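Local coordinates for superoxide dismutase [Fe] (PDB 1COJ), which disposes of superoxide radicals by dismutating them to hydrogen peroxide and molecular oxygen at a single iron ion in each subunit of a homotetramer, at residues 81-86 / 194-199; 10-15 / 27-32. All coordinates share one frame; numbering follows the deposited sequence.

Contact 1. Residues 81-86 / 194-199; sequences HELYFG and NERFEK. With FE (Fe (III) ion), chain B.
Arg196 alone of segment 194-199 reaches the other helix, its guanidinium meeting a main-chain carbonyl near the C-terminal end of helix 63-86 while the backbones stay well apart, with 10.1 Å between Leu83 CA and Arg196 CA. Its chain runs extended from CG to NE (chi2 -178°, chi3 -177°), which carries NH2 to 2.8 Å from Leu83 O. That bond is nearly straight, 160° at the hydrogen, and is accepted on a lone pair of Leu83 O in the carbonyl plane, the oxygen lying at the guanidinium edge. The methyl CD2 of Leu83 covers one face of the same group, 3.9 Å from Arg196 CZ, so a single residue meets the arginine at both edge and face. In the iron/manganese superoxide dismutase fold this joins the N-terminal alpha-hairpin domain to helix 190-207 of the C-terminal domain, and Arg196 NH1 adds a bond to Leu159 O of strand 157-163. Water 1 donates to Glu82 O and accepts a weak bond from Arg196 NH2 at 3.1 Å. Ile211 of the second subunit packs against Leu83, and Phe210 of that subunit against Arg196. Two residues before Leu83 on the same helix, His81 NE2 binds the iron at 2.2 Å.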
ATOM      1  N   HIS A  81      -0.586  19.099  -6.183  1.00  9.33           N
ATOM      2  CA  HIS A  81       0.407  20.167  -6.140  1.00  9.62           C
ATOM      3  C   HIS A  81      -0.161  21.482  -6.659  1.00  9.86           C
ATOM      4  O   HIS A  81       0.113  22.543  -6.096  1.00 12.47           O
ATOM      5  CB  HIS A  81       1.680  19.783  -6.899  1.00  6.29           C
ATOM      6  CG  HIS A  81       2.614  18.930  -6.096  1.00  9.37           C
ATOM      7  ND1 HIS A  81       2.616  17.554  -6.127  1.00  8.37           N
ATOM      8  CD2 HIS A  81       3.535  19.277  -5.164  1.00  9.99           C
ATOM      9  CE1 HIS A  81       3.502  17.116  -5.232  1.00 12.91           C
ATOM     10  NE2 HIS A  81       4.086  18.125  -4.622  1.00 13.98           N
ATOM     11  N   GLU A  82      -0.990  21.414  -7.696  1.00 10.56           N
ATOM     12  CA  GLU A  82      -1.592  22.625  -8.239  1.00  9.69           C
ATOM     13  C   GLU A  82      -2.542  23.264  -7.233  1.00  9.40           C
ATOM     14  O   GLU A  82      -2.615  24.491  -7.133  1.00 10.64           O
ATOM     15  CB  GLU A  82      -2.296  22.334  -9.560  1.00  8.92           C
ATOM     16  CG  GLU A  82      -1.318  21.965 -10.653  1.00  8.95           C
ATOM     17  CD  GLU A  82      -1.959  21.805 -12.014  1.00 13.14           C
ATOM     18  OE1 GLU A  82      -1.199  21.706 -12.996  1.00 13.92           O
ATOM     19  OE2 GLU A  82      -3.204  21.770 -12.113  1.00 15.18           O
ATOM     20  N   LEU A  83      -3.246  22.434  -6.472  1.00  9.24           N
ATOM     21  CA  LEU A  83      -4.170  22.922  -5.451  1.00  8.24           C
ATOM     22  C   LEU A  83      -3.391  23.511  -4.273  1.00  8.80           C
ATOM     23  O   LEU A  83      -3.825  24.471  -3.635  1.00  9.71           O
ATOM     24  CB  LEU A  83      -5.069  21.779  -4.965  1.00  9.70           C
ATOM     25  CG  LEU A  83      -6.106  21.232  -5.952  1.00  9.60           C
ATOM     26  CD1 LEU A  83      -6.668  19.919  -5.442  1.00 10.78           C
ATOM     27  CD2 LEU A  83      -7.220  22.247  -6.149  1.00 11.63           C
ATOM     28  N   TYR A  84      -2.227  22.928  -4.008  1.00  9.17           N
ATOM     29  CA  TYR A  84      -1.349  23.360  -2.927  1.00  9.68           C
ATOM     30  C   TYR A  84      -0.695  24.718  -3.219  1.00 11.39           C
ATOM     31  O   TYR A  84      -0.890  25.681  -2.476  1.00 11.55           O
ATOM     32  CB  TYR A  84      -0.292  22.274  -2.693  1.00  6.55           C
ATOM     33  CG  TYR A  84       0.819  22.618  -1.726  1.00  8.88           C
ATOM     34  CD1 TYR A  84       0.600  22.624  -0.350  1.00  8.30           C
ATOM     35  CD2 TYR A  84       2.109  22.871  -2.188  1.00  8.48           C
ATOM     36  CE1 TYR A  84       1.643  22.865   0.544  1.00  8.15           C
ATOM     37  CE2 TYR A  84       3.159  23.115  -1.303  1.00  9.96           C
ATOM     38  CZ  TYR A  84       2.921  23.102   0.059  1.00 10.72           C
ATOM     39  OH  TYR A  84       3.975  23.254   0.935  1.00 10.93           O
ATOM     40  N   PHE A  85       0.059  24.798  -4.311  1.00 11.51           N
ATOM     41  CA  PHE A  85       0.727  26.042  -4.685  1.00 12.14           C
ATOM     42  C   PHE A  85      -0.270  27.162  -4.960  1.00 11.57           C
ATOM     43  O   PHE A  85      -0.072  28.303  -4.535  1.00 12.33           O
ATOM     44  CB  PHE A  85       1.602  25.826  -5.922  1.00 11.42           C
ATOM     45  CG  PHE A  85       2.789  24.936  -5.684  1.00 11.61           C
ATOM     46  CD1 PHE A  85       3.675  25.199  -4.645  1.00 11.54           C
ATOM     47  CD2 PHE A  85       3.030  23.840  -6.511  1.00 11.11           C
ATOM     48  CE1 PHE A  85       4.783  24.390  -4.432  1.00 12.50           C
ATOM     49  CE2 PHE A  85       4.138  23.024  -6.306  1.00 11.34           C
ATOM     50  CZ  PHE A  85       5.017  23.300  -5.265  1.00 12.72           C
ATOM     51  N   GLY A  86      -1.361  26.816  -5.637  1.00 10.77           N
ATOM     52  CA  GLY A  86      -2.384  27.786  -5.983  1.00 11.26           C
ATOM     53  C   GLY A  86      -3.077  28.495  -4.838  1.00 11.51           C
ATOM     54  O   GLY A  86      -3.676  29.553  -5.034  1.00 12.59           O
ATOM     55  N   ASN A 194     -12.276  30.189  -0.503  1.00 15.01           N
ATOM     56  CA  ASN A 194     -13.687  30.574  -0.482  1.00 14.96           C
ATOM     57  C   ASN A 194     -14.366  30.279  -1.814  1.00 14.78           C
ATOM     58  O   ASN A 194     -15.525  29.846  -1.849  1.00 14.56           O
ATOM     59  CB  ASN A 194     -13.850  32.055  -0.131  1.00 15.52           C
ATOM     60  CG  ASN A 194     -13.463  32.374   1.306  1.00 17.42           C
ATOM     61  OD1 ASN A 194     -13.328  33.540   1.669  1.00 19.79           O
ATOM     62  ND2 ASN A 194     -13.278  31.350   2.123  1.00 14.86           N
ATOM     63  N   GLU A 195     -13.647  30.513  -2.911  1.00 15.54           N
ATOM     64  CA  GLU A 195     -14.189  30.248  -4.236  1.00 16.93           C
ATOM     65  C   GLU A 195     -14.386  28.752  -4.429  1.00 15.71           C
ATOM     66  O   GLU A 195     -15.403  28.319  -4.970  1.00 15.85           O
ATOM     67  CB  GLU A 195     -13.274  30.790  -5.331  1.00 20.08           C
ATOM     68  CG  GLU A 195     -13.727  30.373  -6.721  1.00 29.60           C
ATOM     69  CD  GLU A 195     -13.005  31.096  -7.833  1.00 36.00           C
ATOM     70  OE1 GLU A 195     -13.693  31.567  -8.762  1.00 40.94           O
ATOM     71  OE2 GLU A 195     -11.758  31.188  -7.787  1.00 41.01           O
ATOM     72  N   ARG A 196     -13.405  27.970  -3.989  1.00 15.12           N
ATOM     73  CA  ARG A 196     -13.483  26.519  -4.092  1.00 13.96           C
ATOM     74  C   ARG A 196     -14.726  26.036  -3.351  1.00 14.62           C
ATOM     75  O   ARG A 196     -15.471  25.193  -3.853  1.00 14.41           O
ATOM     76  CB  ARG A 196     -12.241  25.865  -3.488  1.00 11.89           C
ATOM     77  CG  ARG A 196     -10.961  26.098  -4.268  1.00 12.05           C
ATOM     78  CD  ARG A 196      -9.793  25.376  -3.616  1.00 11.72           C
ATOM     79  NE  ARG A 196      -8.529  25.633  -4.304  1.00 13.47           N
ATOM     80  CZ  ARG A 196      -7.330  25.347  -3.803  1.00 10.29           C
ATOM     81  NH1 ARG A 196      -7.218  24.789  -2.609  1.00 10.77           N
ATOM     82  NH2 ARG A 196      -6.237  25.666  -4.480  1.00 10.73           N
ATOM     83  N   PHE A 197     -14.965  26.605  -2.173  1.00 13.65           N
ATOM     84  CA  PHE A 197     -16.117  26.236  -1.356  1.00 16.11           C
ATOM     85  C   PHE A 197     -17.438  26.543  -2.050  1.00 16.79           C
ATOM     86  O   PHE A 197     -18.359  25.719  -2.038  1.00 15.40           O
ATOM     87  CB  PHE A 197     -16.066  26.936   0.006  1.00 15.08           C
ATOM     88  CG  PHE A 197     -17.204  26.566   0.926  1.00 16.14           C
ATOM     89  CD1 PHE A 197     -17.311  25.276   1.441  1.00 16.18           C
ATOM     90  CD2 PHE A 197     -18.172  27.504   1.273  1.00 17.02           C
ATOM     91  CE1 PHE A 197     -18.364  24.925   2.292  1.00 16.36           C
ATOM     92  CE2 PHE A 197     -19.229  27.165   2.123  1.00 16.82           C
ATOM     93  CZ  PHE A 197     -19.325  25.874   2.632  1.00 15.73           C
ATOM     94  N   GLU A 198     -17.536  27.731  -2.642  1.00 16.72           N
ATOM     95  CA  GLU A 198     -18.747  28.140  -3.345  1.00 20.04           C
ATOM     96  C   GLU A 198     -19.081  27.139  -4.447  1.00 17.56           C
ATOM     97  O   GLU A 198     -20.223  26.678  -4.563  1.00 16.63           O
ATOM     98  CB  GLU A 198     -18.563  29.536  -3.946  1.00 27.01           C
ATOM     99  CG  GLU A 198     -19.823  30.139  -4.557  1.00 43.55           C
ATOM    100  CD  GLU A 198     -20.918  30.445  -3.528  1.00 53.35           C
ATOM    101  OE1 GLU A 198     -20.606  30.536  -2.318  1.00 58.94           O
ATOM    102  OE2 GLU A 198     -22.096  30.612  -3.931  1.00 59.70           O
ATOM    103  N   LYS A 199     -18.065  26.789  -5.232  1.00 16.47           N
ATOM    104  CA  LYS A 199     -18.223  25.845  -6.331  1.00 14.95           C
ATOM    105  C   LYS A 199     -18.576  24.459  -5.806  1.00 13.93           C
ATOM    106  O   LYS A 199     -19.447  23.783  -6.355  1.00 14.38           O
ATOM    107  CB  LYS A 199     -16.943  25.783  -7.162  1.00 16.08           C
ATOM    108  CG  LYS A 199     -16.596  27.090  -7.848  1.00 16.45           C
ATOM    109  CD  LYS A 199     -15.395  26.936  -8.756  1.00 19.90           C
ATOM    110  CE  LYS A 199     -15.184  28.193  -9.578  1.00 26.33           C
ATOM    111  NZ  LYS A 199     -14.091  28.051 -10.577  1.00 33.05           N
TER
HETATM  112 FE    FE B 213       5.159  17.702  -2.787  0.55 20.15          FE
HETATM  113  O   HOH W   1      -5.380  25.716  -7.417  1.00 32.28           O
HETATM  114  O   HOH W   2       4.279  15.932  -2.475  1.00 13.62           O

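Contact 2. Residues 10-15 / 27-32; sequences HLKPQN and HFEAHY. With FE (Fe (III) ion), chain B.
Lys12 lies across one face of the Phe28 ring and then reaches past it to Glu29, joining the lead-in loop to helix 21-47, the first helix of the alpha-hairpin domain of iron/manganese superoxide dismutases. The tight part is the ring. Lys12 CB sits 3.7 Å from the ring centroid and only 8° off its normal, a CH-pi contact centred over the face, while the backbone follows close by, with Lys12 N 3.6 Å from Phe28 CE1. Tyr32, one helical turn further on, lays CD2 over the opposite face, 3.7 Å above the plane of Phe28, so the phenyl is clamped between loop and helix. Leu11 is looser, its CB 4.3 Å from Phe28 CE1. With an alanine in place of Phe28, Lys12 CB and Tyr32 would probably lose the ring they both pack on, leaving a gap between loop and helix. On its other flank the contact becomes polar and more open. The lysine chain is fully extended beyond CG, whereas Glu29 bends at chi2 (-61°), and the two side chains meet roughly at a right angle. The ammonium has its stronger partner in Glu25, as Glu29 has in Lys33 through OE1. The buried side instead leads to the metal: His27, just before Phe28, binds the iron through NE2 at 2.1 Å. At the outer end, in the lesser salt bridge, Lys12 NZ approaches Glu29 OE2 from its anti side, 3.1 Å away and 22° out of the carboxylate plane.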
ATOM      1  N   HIS A  10       2.372  29.899 -13.647  1.00 13.67           N
ATOM      2  CA  HIS A  10       1.773  31.033 -12.961  1.00 15.12           C
ATOM      3  C   HIS A  10       1.349  30.725 -11.521  1.00 16.86           C
ATOM      4  O   HIS A  10       0.967  31.628 -10.779  1.00 17.92           O
ATOM      5  CB  HIS A  10       0.577  31.569 -13.755  1.00 16.11           C
ATOM      6  CG  HIS A  10      -0.643  30.702 -13.693  1.00 16.00           C
ATOM      7  ND1 HIS A  10      -0.934  29.736 -14.628  1.00 17.58           N
ATOM      8  CD2 HIS A  10      -1.678  30.686 -12.809  1.00 17.47           C
ATOM      9  CE1 HIS A  10      -2.083  29.164 -14.336  1.00 17.77           C
ATOM     10  NE2 HIS A  10      -2.557  29.720 -13.238  1.00 19.06           N
ATOM     11  N   LEU A  11       1.401  29.451 -11.147  1.00 15.03           N
ATOM     12  CA  LEU A  11       1.021  29.005  -9.807  1.00 15.84           C
ATOM     13  C   LEU A  11       2.175  29.026  -8.804  1.00 14.41           C
ATOM     14  O   LEU A  11       1.956  28.840  -7.609  1.00 15.74           O
ATOM     15  CB  LEU A  11       0.462  27.580  -9.890  1.00 16.68           C
ATOM     16  CG  LEU A  11      -1.036  27.311  -9.728  1.00 19.00           C
ATOM     17  CD1 LEU A  11      -1.878  28.411 -10.326  1.00 17.32           C
ATOM     18  CD2 LEU A  11      -1.364  25.963 -10.349  1.00 19.18           C
ATOM     19  N   LYS A  12       3.400  29.222  -9.288  1.00 12.89           N
ATOM     20  CA  LYS A  12       4.582  29.226  -8.425  1.00 13.50           C
ATOM     21  C   LYS A  12       4.598  30.364  -7.399  1.00 15.91           C
ATOM     22  O   LYS A  12       4.645  31.542  -7.763  1.00 17.16           O
ATOM     23  CB  LYS A  12       5.847  29.285  -9.277  1.00 12.47           C
ATOM     24  CG  LYS A  12       7.126  29.020  -8.514  1.00 13.01           C
ATOM     25  CD  LYS A  12       8.302  29.072  -9.463  1.00 17.41           C
ATOM     26  CE  LYS A  12       9.610  28.814  -8.750  1.00 18.56           C
ATOM     27  NZ  LYS A  12      10.739  28.952  -9.704  1.00 18.34           N
ATOM     28  N   PRO A  13       4.578  30.021  -6.098  1.00 17.00           N
ATOM     29  CA  PRO A  13       4.590  30.996  -5.002  1.00 18.75           C
ATOM     30  C   PRO A  13       5.992  31.573  -4.837  1.00 18.67           C
ATOM     31  O   PRO A  13       6.985  30.928  -5.188  1.00 17.20           O
ATOM     32  CB  PRO A  13       4.223  30.149  -3.775  1.00 17.34           C
ATOM     33  CG  PRO A  13       3.657  28.878  -4.341  1.00 19.41           C
ATOM     34  CD  PRO A  13       4.482  28.655  -5.563  1.00 18.93           C
ATOM     35  N   GLN A  14       6.073  32.773  -4.277  1.00 19.62           N
ATOM     36  CA  GLN A  14       7.356  33.418  -4.059  1.00 19.85           C
ATOM     37  C   GLN A  14       7.264  34.360  -2.868  1.00 16.51           C
ATOM     38  O   GLN A  14       6.228  34.975  -2.624  1.00 15.01           O
ATOM     39  CB  GLN A  14       7.777  34.199  -5.306  1.00 24.75           C
ATOM     40  CG  GLN A  14       9.215  33.946  -5.748  1.00 34.99           C
ATOM     41  CD  GLN A  14       9.460  32.497  -6.146  1.00 39.08           C
ATOM     42  OE1 GLN A  14       9.813  31.663  -5.315  1.00 42.19           O
ATOM     43  NE2 GLN A  14       9.250  32.193  -7.415  1.00 44.61           N
ATOM     44  N   ASN A  15       8.346  34.422  -2.102  1.00 15.90           N
ATOM     45  CA  ASN A  15       8.468  35.276  -0.930  1.00 17.32           C
ATOM     46  C   ASN A  15       7.431  34.965   0.144  1.00 17.62           C
ATOM     47  O   ASN A  15       6.912  35.873   0.796  1.00 17.89           O
ATOM     48  CB  ASN A  15       8.414  36.757  -1.326  1.00 16.72           C
ATOM     49  CG  ASN A  15       9.501  37.140  -2.311  1.00 18.37           C
ATOM     50  OD1 ASN A  15      10.605  36.610  -2.270  1.00 19.30           O
ATOM     51  ND2 ASN A  15       9.186  38.055  -3.212  1.00 20.78           N
ATOM     52  N   HIS A  27      10.737  21.977  -5.140  1.00 11.17           N
ATOM     53  CA  HIS A  27       9.390  21.432  -5.006  1.00 12.10           C
ATOM     54  C   HIS A  27       8.572  21.671  -6.272  1.00 13.35           C
ATOM     55  O   HIS A  27       7.926  20.752  -6.786  1.00 11.82           O
ATOM     56  CB  HIS A  27       8.682  22.046  -3.793  1.00 11.48           C
ATOM     57  CG  HIS A  27       7.521  21.241  -3.295  1.00 13.92           C
ATOM     58  ND1 HIS A  27       6.686  21.640  -2.272  1.00 14.16           N
ATOM     59  CD2 HIS A  27       7.058  20.026  -3.692  1.00 13.93           C
ATOM     60  CE1 HIS A  27       5.768  20.679  -2.085  1.00 17.87           C
ATOM     61  NE2 HIS A  27       5.952  19.677  -2.925  1.00 18.29           N
ATOM     62  N   PHE A  28       8.646  22.891  -6.793  1.00 12.86           N
ATOM     63  CA  PHE A  28       7.909  23.268  -7.993  1.00 13.05           C
ATOM     64  C   PHE A  28       8.589  22.829  -9.288  1.00 12.55           C
ATOM     65  O   PHE A  28       7.978  22.168 -10.127  1.00 12.34           O
ATOM     66  CB  PHE A  28       7.689  24.785  -8.022  1.00 12.39           C
ATOM     67  CG  PHE A  28       6.674  25.230  -9.034  1.00 11.97           C
ATOM     68  CD1 PHE A  28       5.335  25.369  -8.678  1.00 11.33           C
ATOM     69  CD2 PHE A  28       7.052  25.496 -10.348  1.00 11.29           C
ATOM     70  CE1 PHE A  28       4.379  25.765  -9.618  1.00 12.15           C
ATOM     71  CE2 PHE A  28       6.107  25.892 -11.295  1.00 12.26           C
ATOM     72  CZ  PHE A  28       4.767  26.027 -10.930  1.00 11.40           C
ATOM     73  N   GLU A  29       9.861  23.184  -9.431  1.00 12.37           N
ATOM     74  CA  GLU A  29      10.627  22.878 -10.631  1.00 12.20           C
ATOM     75  C   GLU A  29      11.014  21.422 -10.855  1.00 11.13           C
ATOM     76  O   GLU A  29      11.078  20.975 -11.998  1.00 12.76           O
ATOM     77  CB  GLU A  29      11.881  23.756 -10.693  1.00 12.22           C
ATOM     78  CG  GLU A  29      11.606  25.255 -10.685  1.00 14.69           C
ATOM     79  CD  GLU A  29      10.783  25.724 -11.876  1.00 16.09           C
ATOM     80  OE1 GLU A  29      10.843  25.087 -12.950  1.00 17.34           O
ATOM     81  OE2 GLU A  29      10.081  26.746 -11.737  1.00 17.04           O
ATOM     82  N   ALA A  30      11.291  20.680  -9.789  1.00 11.29           N
ATOM     83  CA  ALA A  30      11.688  19.287  -9.950  1.00 11.91           C
ATOM     84  C   ALA A  30      10.571  18.281  -9.703  1.00 12.63           C
ATOM     85  O   ALA A  30      10.244  17.481 -10.583  1.00 13.85           O
ATOM     86  CB  ALA A  30      12.891  18.969  -9.068  1.00 10.26           C
ATOM     87  N   HIS A  31       9.990  18.322  -8.509  1.00 11.36           N
ATOM     88  CA  HIS A  31       8.929  17.392  -8.144  1.00 12.08           C
ATOM     89  C   HIS A  31       7.642  17.567  -8.921  1.00 11.20           C
ATOM     90  O   HIS A  31       7.226  16.664  -9.641  1.00 12.96           O
ATOM     91  CB  HIS A  31       8.670  17.459  -6.644  1.00 10.63           C
ATOM     92  CG  HIS A  31       9.851  17.049  -5.821  1.00 12.46           C
ATOM     93  ND1 HIS A  31      10.335  15.756  -5.828  1.00 11.05           N
ATOM     94  CD2 HIS A  31      10.683  17.757  -5.023  1.00 12.54           C
ATOM     95  CE1 HIS A  31      11.418  15.688  -5.070  1.00 12.95           C
ATOM     96  NE2 HIS A  31      11.653  16.884  -4.571  1.00 12.39           N
ATOM     97  N   TYR A  32       7.016  18.730  -8.787  1.00 11.25           N
ATOM     98  CA  TYR A  32       5.770  19.005  -9.490  1.00  9.74           C
ATOM     99  C   TYR A  32       5.877  18.768 -11.003  1.00  9.71           C
ATOM    100  O   TYR A  32       5.089  18.013 -11.584  1.00  8.49           O
ATOM    101  CB  TYR A  32       5.315  20.436  -9.188  1.00  8.46           C
ATOM    102  CG  TYR A  32       4.279  20.988 -10.142  1.00  9.14           C
ATOM    103  CD1 TYR A  32       3.071  20.324 -10.363  1.00  7.48           C
ATOM    104  CD2 TYR A  32       4.516  22.172 -10.839  1.00  7.42           C
ATOM    105  CE1 TYR A  32       2.122  20.835 -11.265  1.00  9.58           C
ATOM    106  CE2 TYR A  32       3.586  22.687 -11.733  1.00  9.30           C
ATOM    107  CZ  TYR A  32       2.393  22.020 -11.945  1.00 10.07           C
ATOM    108  OH  TYR A  32       1.484  22.545 -12.831  1.00  8.88           O
TER
HETATM  109 FE    FE B 213       5.159  17.702  -2.787  0.55 20.15          FE
HETATM  110  O   HOH W   2       4.279  15.932  -2.475  1.00 13.62           O

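Overall arrangement
From the N terminus, contact 2 comes first: residues 10-15 fold back on 27-32, closing a short loop at the start of helix 21-47. The chain then returns along helix 63-86, whose last turns form one side of contact 1. That contact closes a much longer loop, through the helices and three-stranded sheet of the C-terminal domain, to helix 190-207. The two loops follow in series, neither nested nor crossed. In space they adjoin: Tyr32 OH probably hydrogen-bonds Glu82 OE1, and Phe85 packs on Phe28 and Leu11. Each contact supplies one histidine to the iron, which Asp163 and His167 help bind, and both touch the second subunit.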